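Local coordinates for apical membrane antigen AMA1 (Toxoplasma gondii ME49, PDB 4YIV), which plays an important part in host cell invasion as an essential microneme protein of the moving junction formed between the parasite and its target cell, at residues F116-L121 with L133-E138; I127-D132 with N220-I225. One frame throughout, in Å; residues are numbered along the deposited sequence.

How the contacts relate
Both contacts are largely buried and lie within the family's PAN-related part of this AMA1 fragment, with centres about 10 Å apart. They share helix 132-141: contact 1 packs its body against the short helix 118-122, whereas contact 2 joins the loop leading into it to the 220-225 segment. Their chemistry differs. The direct touches of contact 1 are van der Waals contacts and no hydrogen bond runs directly across it; contact 2 turns on a carboxylate oxygen gripped by a serine and a water. Glu-138 of contact 1 probably ties the two together, with OE2 to Ala-129 N at 2.7 Å and OE1 to Lys-128 N at 2.9 Å.

Contact 1 (F116-L121 with L133-E138); sequences FPMELL and LGRCAE. With CD (cadmium ion), chain D.
Met-118 and Arg-135 carry most of the van der Waals contact, their side chains crossing at about a right angle. The methionine leaves the backbone with CG anti to its N, then bends twice (chi2 57°, chi3 55°). This curl sets the sulfur over the aliphatic root of the arginine, with Met-118 SD 3.6 Å from Arg-135 CB, and carries the methyl on to the next residue, where Met-118 CE lies 4.0 Å from Cys-136 CB. Leu-121 adds a methyl-to-backbone contact: its CD1 branch comes within 3.7 Å of Arg-135 O, against the helix backbone.

The polar link is indirect. Beyond CG the Arg-135 chain is extended to NE, which donates to water 1 at 3.1 Å. That water sits at the edge of the guanidinium, in its plane, and lies 2.8 Å from Leu-121 O, a bond less certain because acceptors compete for its protons. The stronger partner of the guanidinium is Asp-132, which forms a salt bridge with NH1.

Covalent and metal bonds lie at the margins. Cys-136 SG is joined to Cys-168 in a disulfide, fastening helix 132-141 to strand 167-170, the sheet neighbour of strand 116-117. Glu-119 binds the cadmium ion through both carboxylate oxygens, with OE2 2.5 Å from the metal; water 2 and Glu-122 also bind it, and OE2 takes a hydrogen bond from Arg-166.

The contact packs the short helix after strand 116-117, an edge of the five-stranded antiparallel sheet, onto helix 132-141, within the AMA1 family region. With 204 Å² buried and no direct hydrogen bond, the two helices are held by shape and packing around the Met-118 thioether. The disulfide ties helix 132-141 separately to strand 167-170, and the water probably links the Leu-121 carbonyl to Arg-135.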
loop_
_atom_site.group_PDB
_atom_site.type_symbol
_atom_site.label_atom_id
_atom_site.label_comp_id
_atom_site.label_asym_id
_atom_site.label_seq_id
_atom_site.Cartn_x
_atom_site.Cartn_y
_atom_site.Cartn_z
ATOM N N PHE A 116 -19.391 -5.463 3.837
ATOM C CA PHE A 116 -20.086 -5.239 5.091
ATOM C C PHE A 116 -20.135 -3.735 5.326
ATOM O O PHE A 116 -19.130 -3.047 5.126
ATOM C CB PHE A 116 -19.409 -5.958 6.239
ATOM C CG PHE A 116 -20.289 -6.091 7.455
ATOM C CD1 PHE A 116 -21.236 -7.112 7.539
ATOM C CD2 PHE A 116 -20.190 -5.187 8.494
ATOM C CE1 PHE A 116 -22.065 -7.229 8.649
ATOM C CE2 PHE A 116 -21.004 -5.307 9.626
ATOM C CZ PHE A 116 -21.940 -6.331 9.701
ATOM N N PRO A 117 -21.308 -3.205 5.717
ATOM C CA PRO A 117 -21.409 -1.746 5.808
ATOM C C PRO A 117 -20.716 -1.176 7.042
ATOM O O PRO A 117 -20.897 -1.691 8.144
ATOM C CB PRO A 117 -22.918 -1.510 5.870
ATOM C CG PRO A 117 -23.429 -2.727 6.566
ATOM C CD PRO A 117 -22.575 -3.865 6.084
ATOM N N MET A 118 -19.951 -0.113 6.849
ATOM C CA MET A 118 -19.200 0.504 7.930
ATOM C C MET A 118 -20.126 0.975 9.077
ATOM O O MET A 118 -19.733 1.004 10.253
ATOM C CB MET A 118 -18.416 1.671 7.387
ATOM C CG MET A 118 -17.580 2.401 8.423
ATOM S SD MET A 118 -16.381 1.329 9.320
ATOM C CE MET A 118 -15.472 0.628 7.932
ATOM N N GLU A 119 -21.370 1.326 8.748
ATOM C CA GLU A 119 -22.280 1.818 9.779
ATOM C C GLU A 119 -22.497 0.778 10.850
ATOM O O GLU A 119 -22.598 1.101 12.029
ATOM C CB GLU A 119 -23.622 2.242 9.153
ATOM C CG GLU A 119 -23.575 3.600 8.553
ATOM C CD GLU A 119 -23.385 4.687 9.590
ATOM O OE1 GLU A 119 -24.201 4.694 10.552
ATOM O OE2 GLU A 119 -22.413 5.492 9.446
ATOM N N LEU A 120 -22.578 -0.486 10.461
ATOM C CA LEU A 120 -22.802 -1.516 11.446
ATOM C C LEU A 120 -21.531 -1.774 12.268
ATOM O O LEU A 120 -21.631 -2.086 13.437
ATOM C CB LEU A 120 -23.313 -2.795 10.781
ATOM C CG LEU A 120 -24.834 -2.831 10.621
ATOM C CD1 LEU A 120 -25.359 -1.625 9.936
ATOM C CD2 LEU A 120 -25.165 -4.040 9.820
ATOM N N LEU A 121 -20.350 -1.599 11.677
ATOM C CA LEU A 121 -19.102 -1.814 12.404
ATOM C C LEU A 121 -18.894 -0.704 13.416
ATOM O O LEU A 121 -18.405 -0.925 14.523
ATOM C CB LEU A 121 -17.904 -1.845 11.452
ATOM C CG LEU A 121 -17.838 -2.998 10.434
ATOM C CD1 LEU A 121 -16.622 -2.828 9.504
ATOM C CD2 LEU A 121 -17.769 -4.295 11.144
ATOM N N LEU A 133 -11.258 3.196 8.387
ATOM C CA LEU A 133 -10.351 2.254 7.717
ATOM C C LEU A 133 -9.898 1.168 8.701
ATOM O O LEU A 133 -9.866 -0.039 8.393
ATOM C CB LEU A 133 -9.150 2.983 7.133
ATOM C CG LEU A 133 -8.093 2.051 6.472
ATOM C CD1 LEU A 133 -8.694 1.154 5.396
ATOM C CD2 LEU A 133 -6.958 2.878 5.840
ATOM N N GLY A 134 -9.560 1.591 9.911
ATOM C CA GLY A 134 -9.223 0.645 10.956
ATOM C C GLY A 134 -10.319 -0.318 11.338
ATOM O O GLY A 134 -10.026 -1.461 11.668
ATOM N N ARG A 135 -11.579 0.127 11.307
ATOM C CA ARG A 135 -12.707 -0.727 11.634
ATOM C C ARG A 135 -12.838 -1.828 10.590
ATOM O O ARG A 135 -13.166 -2.989 10.909
ATOM C CB ARG A 135 -14.011 0.080 11.699
ATOM C CG ARG A 135 -14.097 1.025 12.905
ATOM C CD ARG A 135 -15.455 1.758 13.003
ATOM N NE ARG A 135 -15.373 2.588 14.206
ATOM C CZ ARG A 135 -15.006 3.867 14.231
ATOM N NH1 ARG A 135 -14.784 4.550 13.102
ATOM N NH2 ARG A 135 -14.889 4.479 15.414
ATOM N N CYS A 136 -12.538 -1.480 9.351
ATOM C CA CYS A 136 -12.610 -2.485 8.279
ATOM C C CYS A 136 -11.497 -3.528 8.480
ATOM O O CYS A 136 -11.738 -4.746 8.447
ATOM C CB CYS A 136 -12.521 -1.812 6.918
ATOM S SG CYS A 136 -12.524 -2.948 5.483
ATOM N N ALA A 137 -10.289 -3.046 8.685
ATOM C CA ALA A 137 -9.154 -3.931 8.944
ATOM C C ALA A 137 -9.386 -4.844 10.162
ATOM O O ALA A 137 -9.027 -6.029 10.151
ATOM C CB ALA A 137 -7.914 -3.105 9.132
ATOM N N GLU A 138 -9.987 -4.302 11.218
ATOM C CA GLU A 138 -10.272 -5.093 12.410
ATOM C C GLU A 138 -11.307 -6.163 12.119
ATOM O O GLU A 138 -11.199 -7.294 12.590
ATOM C CB GLU A 138 -10.723 -4.161 13.544
ATOM C CG GLU A 138 -10.962 -4.851 14.881
ATOM C CD GLU A 138 -11.325 -3.858 15.990
ATOM O OE1 GLU A 138 -11.551 -4.324 17.120
ATOM O OE2 GLU A 138 -11.398 -2.626 15.721
HETATM CD CD CD D . -22.916 6.661 11.550
HETATM O O HOH W 1 -16.682 0.521 16.190
HETATM O O HOH W 2 -21.130 8.194 10.862
#

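Contact 2 (I127-D132 with N220-I225); sequences IKASTD and NPDAFI
Ser-130 turns OG in between its backbone N and carbonyl carbon (chi1 82°), while Asp-222 holds CG anti to its own carbonyl carbon (chi1 -69°); together these torsions bring the serine hydroxyl above the plane of the carboxylate, within bonding distance of OD1. Asp-222 OD1 then receives two bonds from one residue. Ser-130 N donates at 3.0 Å, nearly straight at 166°, into the syn lone pair, whereas Ser-130 OG donates at 2.9 Å from well above the carboxylate plane. Water 3 donates a third hydrogen bond to Asp-222 OD1 at 2.6 Å and another to Pro-221 O, and accepts from Thr-131 OG1 at 2.8 Å.

Thr-131 has a second task: it is the N-cap of helix 132-141, its OG1 accepting from Gly-134 N. The same oxygen lies in the plane of the Phe-224 ring, at its edge, 3.5 Å from CZ. On the other branch, Thr-131 CG2 meets Ile-225 CD1 tip to tip at 3.7 Å. Ala-129 CB rests against the Pro-221 ring, 3.6 Å from CB, on the type I turn that runs from Asn-220 to Ala-223.

Such concentrated donation should stabilise Asp-222 as a carboxylate. The paired bonds to OD1 anchor the loop at Ser-130, and the shared water couples the 220-223 turn to the capped start of helix 132-141.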
loop_
_atom_site.group_PDB
_atom_site.type_symbol
_atom_site.label_atom_id
_atom_site.label_comp_id
_atom_site.label_asym_id
_atom_site.label_seq_id
_atom_site.Cartn_x
_atom_site.Cartn_y
_atom_site.Cartn_z
ATOM N N ILE A 127 -15.849 -3.820 18.085
ATOM C CA ILE A 127 -14.881 -3.211 17.179
ATOM C C ILE A 127 -14.270 -1.950 17.831
ATOM O O ILE A 127 -14.945 -0.940 18.022
ATOM C CB ILE A 127 -15.554 -2.842 15.853
ATOM C CG1 ILE A 127 -16.160 -4.099 15.215
ATOM C CG2 ILE A 127 -14.583 -2.144 14.920
ATOM C CD1 ILE A 127 -15.161 -5.061 14.689
ATOM N N LYS A 128 -12.992 -2.014 18.162
ATOM C CA LYS A 128 -12.365 -1.027 19.012
ATOM C C LYS A 128 -11.622 0.060 18.220
ATOM O O LYS A 128 -11.272 1.116 18.753
ATOM C CB LYS A 128 -11.410 -1.757 19.974
ATOM C CG LYS A 128 -12.136 -2.764 20.910
ATOM C CD LYS A 128 -13.040 -2.049 21.919
ATOM C CE LYS A 128 -14.030 -2.979 22.628
ATOM N NZ LYS A 128 -13.414 -3.798 23.681
ATOM N N ALA A 129 -11.386 -0.178 16.937
ATOM C CA ALA A 129 -10.621 0.768 16.127
ATOM C C ALA A 129 -11.254 2.149 16.130
ATOM O O ALA A 129 -12.474 2.281 16.157
ATOM C CB ALA A 129 -10.504 0.278 14.675
ATOM N N SER A 130 -10.409 3.160 16.066
ATOM C CA SER A 130 -10.849 4.554 16.098
ATOM C C SER A 130 -11.056 5.237 14.743
ATOM O O SER A 130 -11.402 6.420 14.711
ATOM C CB SER A 130 -9.821 5.350 16.892
ATOM O OG SER A 130 -8.724 5.680 16.064
ATOM N N THR A 131 -10.807 4.535 13.628
ATOM C CA THR A 131 -10.990 5.106 12.277
ATOM C C THR A 131 -11.783 4.131 11.436
ATOM O O THR A 131 -11.818 2.931 11.730
ATOM C CB THR A 131 -9.665 5.441 11.529
ATOM O OG1 THR A 131 -8.984 4.214 11.157
ATOM C CG2 THR A 131 -8.770 6.323 12.363
ATOM N N ASP A 132 -12.438 4.632 10.392
ATOM C CA ASP A 132 -13.296 3.753 9.610
ATOM C C ASP A 132 -12.400 2.741 8.911
ATOM O O ASP A 132 -12.737 1.558 8.855
ATOM C CB ASP A 132 -14.146 4.532 8.592
ATOM C CG ASP A 132 -15.391 5.189 9.243
ATOM O OD1 ASP A 132 -15.717 4.858 10.403
ATOM O OD2 ASP A 132 -16.039 6.046 8.605
ATOM N N ASN A 220 -3.672 -4.593 15.366
ATOM C CA ASN A 220 -3.546 -3.414 16.203
ATOM C C ASN A 220 -4.042 -2.332 15.273
ATOM O O ASN A 220 -3.289 -1.669 14.686
ATOM C CB ASN A 220 -2.118 -3.178 16.629
ATOM C CG ASN A 220 -1.638 -4.193 17.625
ATOM O OD1 ASN A 220 -2.196 -4.349 18.678
ATOM N ND2 ASN A 220 -0.607 -4.890 17.270
ATOM N N PRO A 221 -5.346 -2.212 15.142
ATOM C CA PRO A 221 -5.950 -1.302 14.144
ATOM C C PRO A 221 -5.592 0.150 14.062
ATOM O O PRO A 221 -5.783 0.729 12.994
ATOM C CB PRO A 221 -7.448 -1.562 14.253
ATOM C CG PRO A 221 -7.606 -1.958 15.660
ATOM C CD PRO A 221 -6.398 -2.807 15.976
ATOM N N ASP A 222 -5.112 0.700 15.126
ATOM C CA ASP A 222 -4.803 2.099 15.096
ATOM C C ASP A 222 -3.316 2.295 14.768
ATOM O O ASP A 222 -2.876 3.374 14.621
ATOM C CB ASP A 222 -5.117 2.778 16.446
ATOM C CG ASP A 222 -6.608 2.857 16.756
ATOM O OD1 ASP A 222 -7.396 3.067 15.864
ATOM O OD2 ASP A 222 -6.983 2.700 17.899
ATOM N N ALA A 223 -2.557 1.224 14.639
ATOM C CA ALA A 223 -1.124 1.389 14.441
ATOM C C ALA A 223 -0.738 2.057 13.122
ATOM O O ALA A 223 0.225 2.851 13.074
ATOM C CB ALA A 223 -0.413 0.036 14.549
ATOM N N PHE A 224 -1.484 1.762 12.051
ATOM C CA PHE A 224 -1.123 2.255 10.713
ATOM C C PHE A 224 -1.123 3.757 10.655
ATOM O O PHE A 224 -0.483 4.357 9.789
ATOM C CB PHE A 224 -2.100 1.666 9.640
ATOM C CG PHE A 224 -3.456 2.348 9.598
ATOM C CD1 PHE A 224 -3.645 3.468 8.804
ATOM C CD2 PHE A 224 -4.541 1.863 10.341
ATOM C CE1 PHE A 224 -4.871 4.124 8.776
ATOM C CE2 PHE A 224 -5.770 2.515 10.316
ATOM C CZ PHE A 224 -5.927 3.657 9.538
ATOM N N ILE A 225 -1.893 4.390 11.546
ATOM C CA ILE A 225 -2.048 5.842 11.521
ATOM C C ILE A 225 -0.695 6.550 11.672
ATOM O O ILE A 225 -0.416 7.562 11.023
ATOM C CB ILE A 225 -3.041 6.289 12.648
ATOM C CG1 ILE A 225 -4.436 5.723 12.399
ATOM C CG2 ILE A 225 -3.155 7.806 12.722
ATOM C CD1 ILE A 225 -5.340 5.806 13.636
HETATM O O HOH W 3 -7.907 2.787 13.314
#